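Local coordinates for protein glucosamine-6-phosphate deaminase (Bacillus subtilis, PDB 2BKX) that is an enzyme of the glucosamine-6-phosphate isomerase/6-phosphogluconolactonase family, with a Rossmann-like alpha/beta fold and a pocket that holds fructose -6-phosphate, at residues T62-E68 against H99-N103; H138-P144 against V155-T161; S147-H153 against L180-T186; L188-I193 against A222-H226. All coordinates share one frame; numbering follows the deposited sequence.

Contact 1. Residues T62-E68 against H99-N103; sequences TTVNLDE and HFIPN. With F6R (fructose -6-phosphate), chain C.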
# COMPACT_ATOMS: atom_id res chain seq x y z
N THR A 62 10.88 -11.18 -1.37
CA THR A 62 11.37 -9.80 -1.26
C THR A 62 10.17 -8.90 -1.16
O THR A 62 9.17 -9.18 -1.79
CB THR A 62 12.20 -9.42 -2.51
OG1 THR A 62 13.33 -10.32 -2.60
CG2 THR A 62 12.66 -8.00 -2.48
N THR A 63 10.27 -7.82 -0.38
CA THR A 63 9.18 -6.84 -0.35
C THR A 63 9.65 -5.42 -0.56
O THR A 63 10.79 -5.07 -0.18
CB THR A 63 8.39 -6.94 0.98
OG1 THR A 63 9.17 -6.49 2.08
CG2 THR A 63 7.96 -8.36 1.25
N VAL A 64 8.76 -4.62 -1.15
CA VAL A 64 8.97 -3.18 -1.30
C VAL A 64 7.70 -2.49 -0.80
O VAL A 64 6.58 -2.90 -1.14
CB VAL A 64 9.31 -2.74 -2.74
CG1 VAL A 64 10.66 -3.29 -3.12
CG2 VAL A 64 8.30 -3.20 -3.74
N ASN A 65 7.87 -1.47 0.03
CA ASN A 65 6.74 -0.73 0.54
C ASN A 65 6.48 0.53 -0.28
O ASN A 65 7.40 1.12 -0.86
CB ASN A 65 6.93 -0.37 2.02
CG ASN A 65 6.20 -1.30 2.93
OD1 ASN A 65 5.12 -0.94 3.51
ND2 ASN A 65 6.68 -2.50 3.04
N LEU A 66 5.23 0.96 -0.28
CA LEU A 66 4.81 2.14 -1.01
C LEU A 66 5.48 3.41 -0.55
O LEU A 66 5.81 4.28 -1.36
CB LEU A 66 3.30 2.33 -0.90
CG LEU A 66 2.42 1.38 -1.68
CD1 LEU A 66 0.96 1.46 -1.21
CD2 LEU A 66 2.47 1.69 -3.16
N ASP A 67 5.59 3.57 0.76
CA ASP A 67 5.84 4.91 1.28
C ASP A 67 6.44 4.94 2.66
O ASP A 67 6.49 3.93 3.38
CB ASP A 67 4.56 5.78 1.20
CG ASP A 67 3.31 5.11 1.58
OD1 ASP A 67 2.33 5.48 0.89
OD2 ASP A 67 3.25 4.26 2.52
N GLU A 68 6.95 6.12 3.03
CA GLU A 68 7.47 6.38 4.37
C GLU A 68 7.37 7.86 4.62
O GLU A 68 7.46 8.67 3.68
CB GLU A 68 8.91 5.92 4.52
CG GLU A 68 9.59 6.20 5.86
CD GLU A 68 8.91 5.54 7.05
OE1 GLU A 68 7.78 5.93 7.42
OE2 GLU A 68 9.52 4.58 7.61
N HIS A 99 13.62 -6.87 2.83
CA HIS A 99 12.46 -6.00 3.03
C HIS A 99 12.96 -4.58 2.82
O HIS A 99 13.84 -4.13 3.56
CB HIS A 99 11.89 -6.13 4.44
CG HIS A 99 11.31 -7.48 4.76
ND1 HIS A 99 10.32 -8.04 3.97
CD2 HIS A 99 11.54 -8.36 5.77
CE1 HIS A 99 10.00 -9.23 4.46
NE2 HIS A 99 10.75 -9.46 5.54
N PHE A 100 12.40 -3.89 1.84
CA PHE A 100 12.81 -2.56 1.46
C PHE A 100 11.68 -1.56 1.68
O PHE A 100 10.51 -1.81 1.36
CB PHE A 100 13.23 -2.56 0.00
CG PHE A 100 14.37 -3.53 -0.28
CD1 PHE A 100 14.15 -4.69 -1.00
CD2 PHE A 100 15.62 -3.31 0.24
CE1 PHE A 100 15.19 -5.57 -1.24
CE2 PHE A 100 16.65 -4.18 -0.01
CZ PHE A 100 16.45 -5.29 -0.74
N ILE A 101 12.05 -0.41 2.25
CA ILE A 101 11.14 0.67 2.54
C ILE A 101 11.94 1.97 2.34
O ILE A 101 13.11 2.01 2.71
CB ILE A 101 10.62 0.56 4.00
CG1 ILE A 101 10.01 -0.83 4.30
CG2 ILE A 101 9.67 1.68 4.32
CD1 ILE A 101 9.63 -1.05 5.74
N PRO A 102 11.33 3.02 1.78
CA PRO A 102 12.14 4.26 1.60
C PRO A 102 12.63 4.81 2.92
O PRO A 102 11.92 4.72 3.92
CB PRO A 102 11.15 5.21 0.94
CG PRO A 102 10.15 4.33 0.34
CD PRO A 102 9.98 3.17 1.23
N ASN A 103 13.86 5.33 2.95
CA ASN A 103 14.43 5.88 4.15
C ASN A 103 14.04 7.35 4.29
O ASN A 103 14.66 8.21 3.68
CB ASN A 103 15.96 5.72 4.15
CG ASN A 103 16.62 6.33 5.36
OD1 ASN A 103 15.95 6.73 6.33
ND2 ASN A 103 17.96 6.40 5.33
C1 F6R C . -0.41 2.83 2.41
C2 F6R C . -0.64 4.08 1.57
C3 F6R C . -1.87 5.00 1.66
C4 F6R C . -3.06 4.37 2.40
C5 F6R C . -4.29 5.27 2.46
C6 F6R C . -5.42 4.63 3.25
O1 F6R C . 0.97 2.42 2.40
O2 F6R C . 0.20 4.33 0.74
O3 F6R C . -2.32 5.27 0.35
O4 F6R C . -3.41 3.15 1.74
O5 F6R C . -3.98 6.55 2.99
O6 F6R C . -5.02 4.51 4.62
P F6R C . -5.91 3.65 5.62
O1P F6R C . -5.77 2.21 5.20
O2P F6R C . -7.32 4.13 5.43
O3P F6R C . -5.37 3.89 6.99
O HOH W 1 8.93 -3.85 2.38

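Contact 2. Residues H138-P144 against V155-T161; sequences HIGFNEP and VTLNEQT. With F6R (fructose -6-phosphate), chain C.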
# COMPACT_ATOMS: atom_id res chain seq x y z
N HIS A 138 -6.19 9.07 -3.27
CA HIS A 138 -4.76 8.83 -3.40
C HIS A 138 -4.44 7.35 -3.36
O HIS A 138 -5.14 6.56 -2.74
CB HIS A 138 -3.90 9.65 -2.43
CG HIS A 138 -3.92 9.26 -0.98
ND1 HIS A 138 -3.99 10.21 -0.00
CD2 HIS A 138 -3.82 8.08 -0.34
CE1 HIS A 138 -3.93 9.63 1.19
NE2 HIS A 138 -3.82 8.33 1.01
N ILE A 139 -3.36 7.00 -4.02
CA ILE A 139 -2.73 5.67 -3.94
C ILE A 139 -1.26 5.91 -3.62
O ILE A 139 -0.67 6.86 -4.11
CB ILE A 139 -2.96 4.78 -5.18
CG1 ILE A 139 -2.51 5.47 -6.45
CG2 ILE A 139 -4.44 4.39 -5.25
CD1 ILE A 139 -2.53 4.58 -7.71
N GLY A 140 -0.69 5.10 -2.77
CA GLY A 140 0.51 5.52 -2.06
C GLY A 140 0.23 6.88 -1.43
O GLY A 140 -0.85 7.10 -0.91
N PHE A 141 1.19 7.80 -1.53
CA PHE A 141 0.90 9.21 -1.20
C PHE A 141 0.92 10.09 -2.44
O PHE A 141 1.30 11.29 -2.41
CB PHE A 141 1.81 9.75 -0.10
CG PHE A 141 1.49 9.24 1.29
CD1 PHE A 141 2.54 8.97 2.13
CD2 PHE A 141 0.18 9.12 1.77
CE1 PHE A 141 2.31 8.59 3.47
CE2 PHE A 141 -0.05 8.71 3.10
CZ PHE A 141 1.01 8.46 3.94
N ASN A 142 0.49 9.50 -3.56
CA ASN A 142 0.26 10.26 -4.79
C ASN A 142 -1.07 10.97 -4.70
O ASN A 142 -2.11 10.33 -4.86
CB ASN A 142 0.30 9.33 -6.00
CG ASN A 142 1.63 8.65 -6.14
OD1 ASN A 142 2.60 9.28 -6.61
ND2 ASN A 142 1.69 7.38 -5.80
N GLU A 143 -1.02 12.26 -4.35
CA GLU A 143 -2.22 13.04 -4.10
C GLU A 143 -2.82 13.52 -5.41
O GLU A 143 -2.17 13.50 -6.46
CB GLU A 143 -1.91 14.23 -3.20
CG GLU A 143 -1.33 13.86 -1.83
CD GLU A 143 -2.31 13.40 -0.78
OE1 GLU A 143 -3.38 12.85 -1.12
OE2 GLU A 143 -2.07 13.62 0.44
N PRO A 144 -4.08 14.00 -5.37
CA PRO A 144 -4.67 14.56 -6.58
C PRO A 144 -3.79 15.56 -7.28
O PRO A 144 -3.13 16.39 -6.64
CB PRO A 144 -5.95 15.19 -6.04
CG PRO A 144 -6.32 14.33 -4.88
CD PRO A 144 -5.03 13.98 -4.24
N VAL A 155 6.78 14.11 -1.62
CA VAL A 155 5.48 14.77 -1.70
C VAL A 155 5.14 15.54 -0.45
O VAL A 155 5.56 15.18 0.66
CB VAL A 155 4.36 13.75 -1.97
CG1 VAL A 155 4.64 13.07 -3.31
CG2 VAL A 155 4.23 12.71 -0.83
N THR A 156 4.37 16.60 -0.64
CA THR A 156 3.79 17.33 0.47
C THR A 156 2.38 16.77 0.64
O THR A 156 1.58 16.83 -0.28
CB THR A 156 3.77 18.85 0.18
OG1 THR A 156 5.11 19.29 -0.00
CG2 THR A 156 3.11 19.66 1.28
N LEU A 157 2.10 16.21 1.80
CA LEU A 157 0.82 15.60 2.06
C LEU A 157 -0.31 16.63 2.05
O LEU A 157 -0.21 17.74 2.58
CB LEU A 157 0.82 14.87 3.39
CG LEU A 157 1.88 13.76 3.51
CD1 LEU A 157 1.83 13.18 4.90
CD2 LEU A 157 1.65 12.66 2.51
N ASN A 158 -1.43 16.24 1.46
CA ASN A 158 -2.60 17.10 1.52
C ASN A 158 -3.12 17.18 2.94
O ASN A 158 -2.99 16.24 3.74
CB ASN A 158 -3.70 16.57 0.62
CG ASN A 158 -3.46 16.84 -0.86
OD1 ASN A 158 -2.40 17.31 -1.31
ND2 ASN A 158 -4.49 16.55 -1.64
N GLU A 159 -3.79 18.26 3.27
CA GLU A 159 -4.37 18.36 4.61
C GLU A 159 -5.36 17.24 4.93
O GLU A 159 -5.41 16.76 6.06
CB GLU A 159 -5.00 19.75 4.83
CG GLU A 159 -3.98 20.92 4.66
CD GLU A 159 -2.58 20.72 5.33
OE1 GLU A 159 -2.43 20.19 6.45
OE2 GLU A 159 -1.58 21.15 4.71
N GLN A 160 -6.13 16.78 3.94
CA GLN A 160 -7.06 15.66 4.21
C GLN A 160 -6.33 14.39 4.67
O GLN A 160 -6.84 13.64 5.48
CB GLN A 160 -7.89 15.35 2.99
CG GLN A 160 -9.04 14.48 3.27
CD GLN A 160 -9.62 13.94 2.01
OE1 GLN A 160 -10.70 14.34 1.59
NE2 GLN A 160 -8.89 13.07 1.38
N THR A 161 -5.14 14.16 4.12
CA THR A 161 -4.33 13.01 4.50
C THR A 161 -3.81 13.14 5.91
O THR A 161 -3.88 12.21 6.71
CB THR A 161 -3.20 12.87 3.51
OG1 THR A 161 -3.79 12.68 2.23
CG2 THR A 161 -2.31 11.68 3.87
C1 F6R C . -0.41 2.83 2.41
C2 F6R C . -0.64 4.08 1.57
C3 F6R C . -1.87 5.00 1.66
C4 F6R C . -3.06 4.37 2.40
C5 F6R C . -4.29 5.27 2.46
C6 F6R C . -5.42 4.63 3.25
O1 F6R C . 0.97 2.42 2.40
O2 F6R C . 0.20 4.33 0.74
O3 F6R C . -2.32 5.27 0.35
O4 F6R C . -3.41 3.15 1.74
O5 F6R C . -3.98 6.55 2.99
O6 F6R C . -5.02 4.51 4.62
P F6R C . -5.91 3.65 5.62
O1P F6R C . -5.77 2.21 5.20
O2P F6R C . -7.32 4.13 5.43
O3P F6R C . -5.37 3.89 6.99
O HOH W 2 -3.71 17.70 -4.34

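Contact 3. Residues S147-H153 against L180-T186; sequences SFKSRTH and LTMGIQT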
# COMPACT_ATOMS: atom_id res chain seq x y z
N SER A 147 0.94 13.31 -11.78
CA SER A 147 1.04 12.64 -13.07
C SER A 147 1.00 11.13 -12.97
O SER A 147 1.63 10.52 -12.08
CB SER A 147 2.39 12.98 -13.72
OG SER A 147 2.55 12.30 -14.95
N PHE A 148 0.29 10.49 -13.91
CA PHE A 148 0.30 9.05 -14.03
C PHE A 148 1.68 8.50 -14.42
O PHE A 148 1.91 7.30 -14.32
CB PHE A 148 -0.78 8.56 -14.99
CG PHE A 148 -2.19 8.72 -14.48
CD1 PHE A 148 -2.52 9.31 -13.27
CD2 PHE A 148 -3.23 8.27 -15.28
CE1 PHE A 148 -3.83 9.40 -12.87
CE2 PHE A 148 -4.55 8.39 -14.86
CZ PHE A 148 -4.83 8.94 -13.68
N LYS A 149 2.59 9.36 -14.90
CA LYS A 149 3.95 8.96 -15.20
C LYS A 149 4.90 9.11 -14.01
O LYS A 149 6.11 8.82 -14.12
CB LYS A 149 4.50 9.76 -16.39
CG LYS A 149 3.72 9.53 -17.65
CD LYS A 149 4.32 10.23 -18.87
CE LYS A 149 3.44 9.98 -20.10
NZ LYS A 149 4.11 10.32 -21.38
N SER A 150 4.39 9.54 -12.86
CA SER A 150 5.25 9.78 -11.71
C SER A 150 5.98 8.53 -11.26
O SER A 150 5.46 7.41 -11.35
CB SER A 150 4.42 10.33 -10.56
OG SER A 150 3.35 9.51 -10.19
N ARG A 151 7.19 8.76 -10.75
CA ARG A 151 8.06 7.74 -10.18
C ARG A 151 8.24 8.04 -8.69
O ARG A 151 7.58 8.95 -8.17
CB ARG A 151 9.38 7.73 -10.94
CG ARG A 151 9.22 7.27 -12.38
CD ARG A 151 9.11 5.78 -12.49
NE ARG A 151 9.00 5.35 -13.89
CZ ARG A 151 9.00 4.11 -14.26
NH1 ARG A 151 8.88 3.80 -15.56
NH2 ARG A 151 9.07 3.16 -13.35
N THR A 152 9.08 7.28 -7.98
CA THR A 152 9.20 7.48 -6.55
C THR A 152 9.65 8.93 -6.32
O THR A 152 10.57 9.42 -7.00
CB THR A 152 10.18 6.47 -5.94
OG1 THR A 152 9.75 5.11 -6.19
CG2 THR A 152 10.31 6.65 -4.47
N HIS A 153 9.01 9.63 -5.38
CA HIS A 153 9.26 11.05 -5.19
C HIS A 153 8.84 11.53 -3.82
O HIS A 153 8.09 10.84 -3.13
CB HIS A 153 8.60 11.88 -6.30
CG HIS A 153 7.10 11.87 -6.30
ND1 HIS A 153 6.35 10.77 -6.63
CD2 HIS A 153 6.21 12.87 -6.11
CE1 HIS A 153 5.06 11.07 -6.56
NE2 HIS A 153 4.95 12.34 -6.23
N LEU A 180 7.83 10.22 1.33
CA LEU A 180 8.42 9.59 0.16
C LEU A 180 7.46 8.51 -0.31
O LEU A 180 6.99 7.72 0.51
CB LEU A 180 9.75 8.93 0.53
CG LEU A 180 10.89 9.88 0.84
CD1 LEU A 180 10.66 10.69 2.10
CD2 LEU A 180 12.17 9.06 0.97
N THR A 181 7.12 8.49 -1.60
CA THR A 181 6.17 7.50 -2.12
C THR A 181 6.58 7.00 -3.50
O THR A 181 7.06 7.74 -4.34
CB THR A 181 4.75 8.11 -2.20
OG1 THR A 181 3.81 7.09 -2.58
CG2 THR A 181 4.65 9.28 -3.12
N MET A 182 6.37 5.71 -3.69
CA MET A 182 6.36 5.13 -5.04
C MET A 182 5.41 5.96 -5.86
O MET A 182 4.37 6.41 -5.35
CB MET A 182 5.79 3.75 -5.00
CG MET A 182 6.70 2.76 -4.57
SD MET A 182 5.81 1.15 -4.78
CE MET A 182 6.84 0.74 -3.85
N GLY A 183 5.75 6.20 -7.12
CA GLY A 183 4.85 6.95 -7.99
C GLY A 183 3.78 6.10 -8.62
O GLY A 183 3.72 4.87 -8.45
N ILE A 184 2.90 6.77 -9.35
CA ILE A 184 1.84 6.05 -10.02
C ILE A 184 2.39 5.08 -11.07
O ILE A 184 1.91 3.95 -11.19
CB ILE A 184 0.79 7.01 -10.59
CG1 ILE A 184 0.13 7.80 -9.46
CG2 ILE A 184 -0.25 6.27 -11.43
CD1 ILE A 184 -0.85 8.84 -9.86
N GLN A 185 3.40 5.51 -11.83
CA GLN A 185 3.97 4.58 -12.79
C GLN A 185 4.68 3.42 -12.09
O GLN A 185 4.65 2.28 -12.55
CB GLN A 185 4.92 5.29 -13.76
CG GLN A 185 5.54 4.37 -14.76
CD GLN A 185 4.56 3.75 -15.69
OE1 GLN A 185 3.98 4.44 -16.51
NE2 GLN A 185 4.39 2.43 -15.60
N THR A 186 5.31 3.70 -10.96
CA THR A 186 5.94 2.64 -10.17
C THR A 186 4.91 1.56 -9.78
O THR A 186 5.14 0.35 -9.85
CB THR A 186 6.58 3.20 -8.87
OG1 THR A 186 7.19 4.48 -9.12
CG2 THR A 186 7.60 2.24 -8.33
O HOH W 3 1.63 5.77 -16.50

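Contact 4. Residues L188-I193 against A222-H226; sequences LSSKRI and ALHLH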
# COMPACT_ATOMS: atom_id res chain seq x y z
N LEU A 188 1.87 1.08 -11.30
CA LEU A 188 1.30 0.49 -12.51
C LEU A 188 2.21 -0.55 -13.14
O LEU A 188 1.74 -1.39 -13.89
CB LEU A 188 0.98 1.55 -13.53
CG LEU A 188 -0.22 2.42 -13.23
CD1 LEU A 188 -0.32 3.54 -14.24
CD2 LEU A 188 -1.54 1.62 -13.18
N SER A 189 3.51 -0.50 -12.86
CA SER A 189 4.44 -1.51 -13.36
C SER A 189 4.30 -2.87 -12.69
O SER A 189 4.89 -3.84 -13.16
CB SER A 189 5.85 -0.98 -13.24
OG SER A 189 6.01 0.11 -14.14
N SER A 190 3.52 -2.97 -11.62
CA SER A 190 3.32 -4.24 -10.97
C SER A 190 2.65 -5.21 -11.93
O SER A 190 1.80 -4.80 -12.76
CB SER A 190 2.41 -4.10 -9.78
OG SER A 190 2.33 -5.34 -9.08
N LYS A 191 2.92 -6.48 -11.76
CA LYS A 191 2.21 -7.48 -12.56
C LYS A 191 0.72 -7.57 -12.16
O LYS A 191 -0.12 -7.89 -12.98
CB LYS A 191 2.88 -8.85 -12.37
CG LYS A 191 4.18 -9.05 -13.13
CD LYS A 191 4.68 -10.52 -12.97
CE LYS A 191 5.47 -11.06 -14.18
NZ LYS A 191 6.18 -12.37 -13.83
N ARG A 192 0.41 -7.32 -10.91
CA ARG A 192 -0.92 -7.56 -10.36
C ARG A 192 -1.16 -6.57 -9.24
O ARG A 192 -0.28 -6.40 -8.39
CB ARG A 192 -1.03 -8.98 -9.80
CG ARG A 192 -2.39 -9.35 -9.37
CD ARG A 192 -2.48 -10.77 -8.88
NE ARG A 192 -3.88 -11.05 -8.54
CZ ARG A 192 -4.33 -12.21 -8.11
NH1 ARG A 192 -3.51 -13.22 -7.92
NH2 ARG A 192 -5.62 -12.35 -7.85
N ILE A 193 -2.34 -5.95 -9.23
CA ILE A 193 -2.68 -4.99 -8.19
C ILE A 193 -3.84 -5.52 -7.36
O ILE A 193 -4.79 -6.06 -7.91
CB ILE A 193 -2.97 -3.60 -8.79
CG1 ILE A 193 -1.61 -3.02 -9.35
CG2 ILE A 193 -3.55 -2.63 -7.74
CD1 ILE A 193 -1.69 -1.83 -10.16
N ALA A 222 -6.13 5.86 -12.20
CA ALA A 222 -5.07 5.29 -13.01
C ALA A 222 -5.20 3.77 -13.12
O ALA A 222 -4.74 3.14 -14.07
CB ALA A 222 -3.72 5.65 -12.45
N LEU A 223 -5.78 3.15 -12.11
CA LEU A 223 -5.91 1.70 -12.10
C LEU A 223 -6.83 1.17 -13.20
O LEU A 223 -6.77 -0.02 -13.53
CB LEU A 223 -6.43 1.25 -10.74
CG LEU A 223 -5.49 1.57 -9.56
CD1 LEU A 223 -6.11 1.15 -8.26
CD2 LEU A 223 -4.09 0.96 -9.73
N HIS A 224 -7.67 2.01 -13.77
CA HIS A 224 -8.46 1.60 -14.93
C HIS A 224 -7.57 1.31 -16.15
O HIS A 224 -8.04 0.67 -17.11
CB HIS A 224 -9.49 2.65 -15.32
CG HIS A 224 -10.55 2.86 -14.30
ND1 HIS A 224 -11.47 1.90 -13.99
CD2 HIS A 224 -10.84 3.93 -13.52
CE1 HIS A 224 -12.28 2.35 -13.05
NE2 HIS A 224 -11.92 3.58 -12.74
N LEU A 225 -6.30 1.70 -16.09
CA LEU A 225 -5.39 1.47 -17.19
C LEU A 225 -4.55 0.23 -17.03
O LEU A 225 -3.69 -0.05 -17.87
CB LEU A 225 -4.48 2.69 -17.36
CG LEU A 225 -5.28 3.99 -17.62
CD1 LEU A 225 -4.33 5.18 -17.69
CD2 LEU A 225 -6.12 3.89 -18.85
N HIS A 226 -4.74 -0.52 -15.95
CA HIS A 226 -3.95 -1.72 -15.65
C HIS A 226 -4.75 -2.98 -16.01
O HIS A 226 -5.97 -3.02 -15.90
CB HIS A 226 -3.61 -1.68 -14.16
CG HIS A 226 -2.62 -2.71 -13.74
ND1 HIS A 226 -1.29 -2.47 -13.49
CD2 HIS A 226 -2.82 -4.02 -13.48
CE1 HIS A 226 -0.70 -3.61 -13.16
NE2 HIS A 226 -1.61 -4.56 -13.15

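Contact 1. Residues T62-E68 against H99-N103
T63 and H99 meet side chain to side chain where two parallel strands start to pair. T63 OG1 lies at the edge of the imidazole, 2.7 Å from H99 ND1, and the two share a hydrogen bond. A chi1 of 69° sets this hydroxyl between the backbone N and the carbonyl carbon, from where it reaches across to the neighbouring strand. The far side of the ring is tied too, since H99 NE2 bonds to S94. The backbones join close by. F100 N donates to T63 O at 2.8 Å, and F100 O takes N65 N at 3.0 Å. A water 2.7 Å from T63 OG1 also bonds N65 ND2 and F100 O.

V64 and F100 point to the other face of the sheet. There the contact is apolar, with V64 CG1 at 4.1 Å from F100 CB. T62 CG2 comes to the ring edge, 3.7 Å from F100 CE1. Helix 109-122 packs against this face, while helix 80-89 packs behind T63 and N65. Helix 80-89 links the two strands in a beta-alpha-beta unit.

The strand bridges stop after F100. I101 is on the more open side, alongside N65, its CG1 at 3.9 Å from N65 CB. P102 and E68 stay buried and meet mainly through P102 O, while the E68 carboxylate turns to H81 and Y80 N. Polar bonds fix the register at T63 to N65; van der Waals contact without cross-segment bonds follows. D67 OD2 accepts from O1 of fructose -6-phosphate at 2.9 Å, which implies that the same strand carries a ligand-binding carboxylate.

Contact 2. Residues H138-P144 against V155-T161
E143 grips N158 and T161 with one carboxylate oxygen. T161 OG1 donates at 2.7 Å to the syn lone pair of E143 OE2. N158 N donates to the same E143 OE2 at 2.9 Å, but from above the carboxylate plane. The side chain can do this because it bends at chi2 (-80°), which brings its carboxylate over the amide of N158. The two flat groups stack, with their planes 12° apart. The other oxygen, OE1, takes H138. H138 ND1 donates to E143 OE1 at 2.9 Å, and N136 ND2 bonds to the same oxygen.

This His-carboxylate hydrogen bond sits in the loop that follows strand 128-131 of the Rossmann-like sheet, and it leads straight to the ligand. H138 NE2 lies 2.7 Å from O5 of fructose -6-phosphate in a nearly straight bond (168°). E143 therefore acts as a second-shell residue that helps set the turn of the imidazole. N158 and T161 hold E143 in turn, from the start of helix 159-165.

F141 supplies the apolar half. L157 CD2 stands over one face of its ring, 3.8 Å from the centroid, in a CH-pi contact. F141 CB rests on V155 CG2 at 3.9 Å, and the ring carbon F141 CE2 approaches T161 CG2 at 3.8 Å. T161 thus serves both halves, its hydroxyl bonded to E143 and its methyl packed on F141. At the outer end P144 CD lies against the amide of N158, and a water joins P144 O to N158 ND2.

Contact 3. Residues S147-H153 against L180-T186
S150 holds the first turn of helix 184-188 with two atoms. Its side chain takes I184 N, with S150 OG at 2.9 Å. Its carbonyl takes Q185 N, with S150 O at 2.8 Å and the donor in the carbonyl plane. G183, the N-cap residue, sets its CA against the carbonyls of S150 and R151. Further along, H153 and T181 pair in both directions. H153 N lies 2.9 Å from T181 O, and T181 N lies 3.0 Å from H153 O.

Side chains close the edges. Q185 CG sits over the centre of one face of the R151 guanidinium, 3.5 Å from R151 CZ, with the Q185 amide turned 38° from that plane. F148 CD1 touches I184 CD1 at 3.8 Å. A water joins F148 O to Q185 OE1.

A second shell sets these groups. S150 OG sits between the backbone N and the carbonyl carbon (chi1 57°), where it can also donate to S147 O at 2.7 Å. S147 O accepts S150 N as well, so two bonds fix the turn. H153 ND1 donates to R151 O, which ties the imidazole back to its own loop. E117 binds R151 NH2 in a salt bridge and takes the hydroxyls of T152 and T186, so one carboxylate spans both segments.

Residues 147-150 form a type I beta turn that includes an ST turn at S147. The loop then runs into strand 153-156, which pairs antiparallel with 178-181 in the mixed sheet of this Rossmann-like fold, H153 and T181 being a hydrogen-bonded pair.

Contact 4. Residues L188-I193 against A222-H226
H226 docks against L188 and I193 where the end of helix 184-188 and the turn after it meet the 3-10 segment 222-225. Strands 193-197 and 229-234 of the Rossmann-like sheet follow, and they pair in parallel. The histidine is the main link. Its CG is anti to the backbone N (chi1 -171°), which carries the ring across to the loop 188-193.

From the base outward, H226 CB meets L188 CD2 at 4.0 Å. H226 CG comes under the methyl I193 CD1. This methyl stands over one ring face, offset toward the rim, 3.6 Å from the centroid and 20° off the normal, in a CH-pi contact. H226 ND1 donates to L188 O at 3.2 Å. The bond is weak, as its angle of 121° is far from straight. H226 CE1 lies 3.6 Å from I193 CD1. H226 CD2, on the other side of the ring, still lies below that methyl. At the tip, H226 NE2 lies near the carbonyl of K191, 3.7 Å from K191 O. Backbone atoms of L188, K191 and R192 lie near the ring edge.

The rest is mainly van der Waals contact. L223 CD2 reaches I193 CD1 at 3.7 Å, so one methyl touches both the ring and the leucine. L188 sends CD2 to the 3-10 segment 222-225, where it lies 3.7 Å from A222 O. Outside the pair, L131 of strand 128-131 packs on both I193 and L223.

Within the segment 188-193, S190 OG, which also bonds to T126, donates to R192 O at 2.9 Å from above the carbonyl plane.

In the fold
Contacts 1 and 2 are buried, and both reach fructose -6-phosphate. Contacts 3 and 4 are only partly buried and make no touch with it. Contact 1 pairs parallel strands, while contact 3 pairs antiparallel ones. The two are neighbours, because strands 62-69 and 178-181 lie side by side and M182 N probably bonds to L66 O. Contacts 2 and 3 alternate along the chain and interlock through F141, N142, T181 and M182. Contact 4 joins the group through F148 and I184, which pack on A222. Chemistry follows place: carboxylates meet the ligand or its histidine in contacts 1 and 2, strand bonds run through contacts 1 and 3, and contact 4 is mostly apolar.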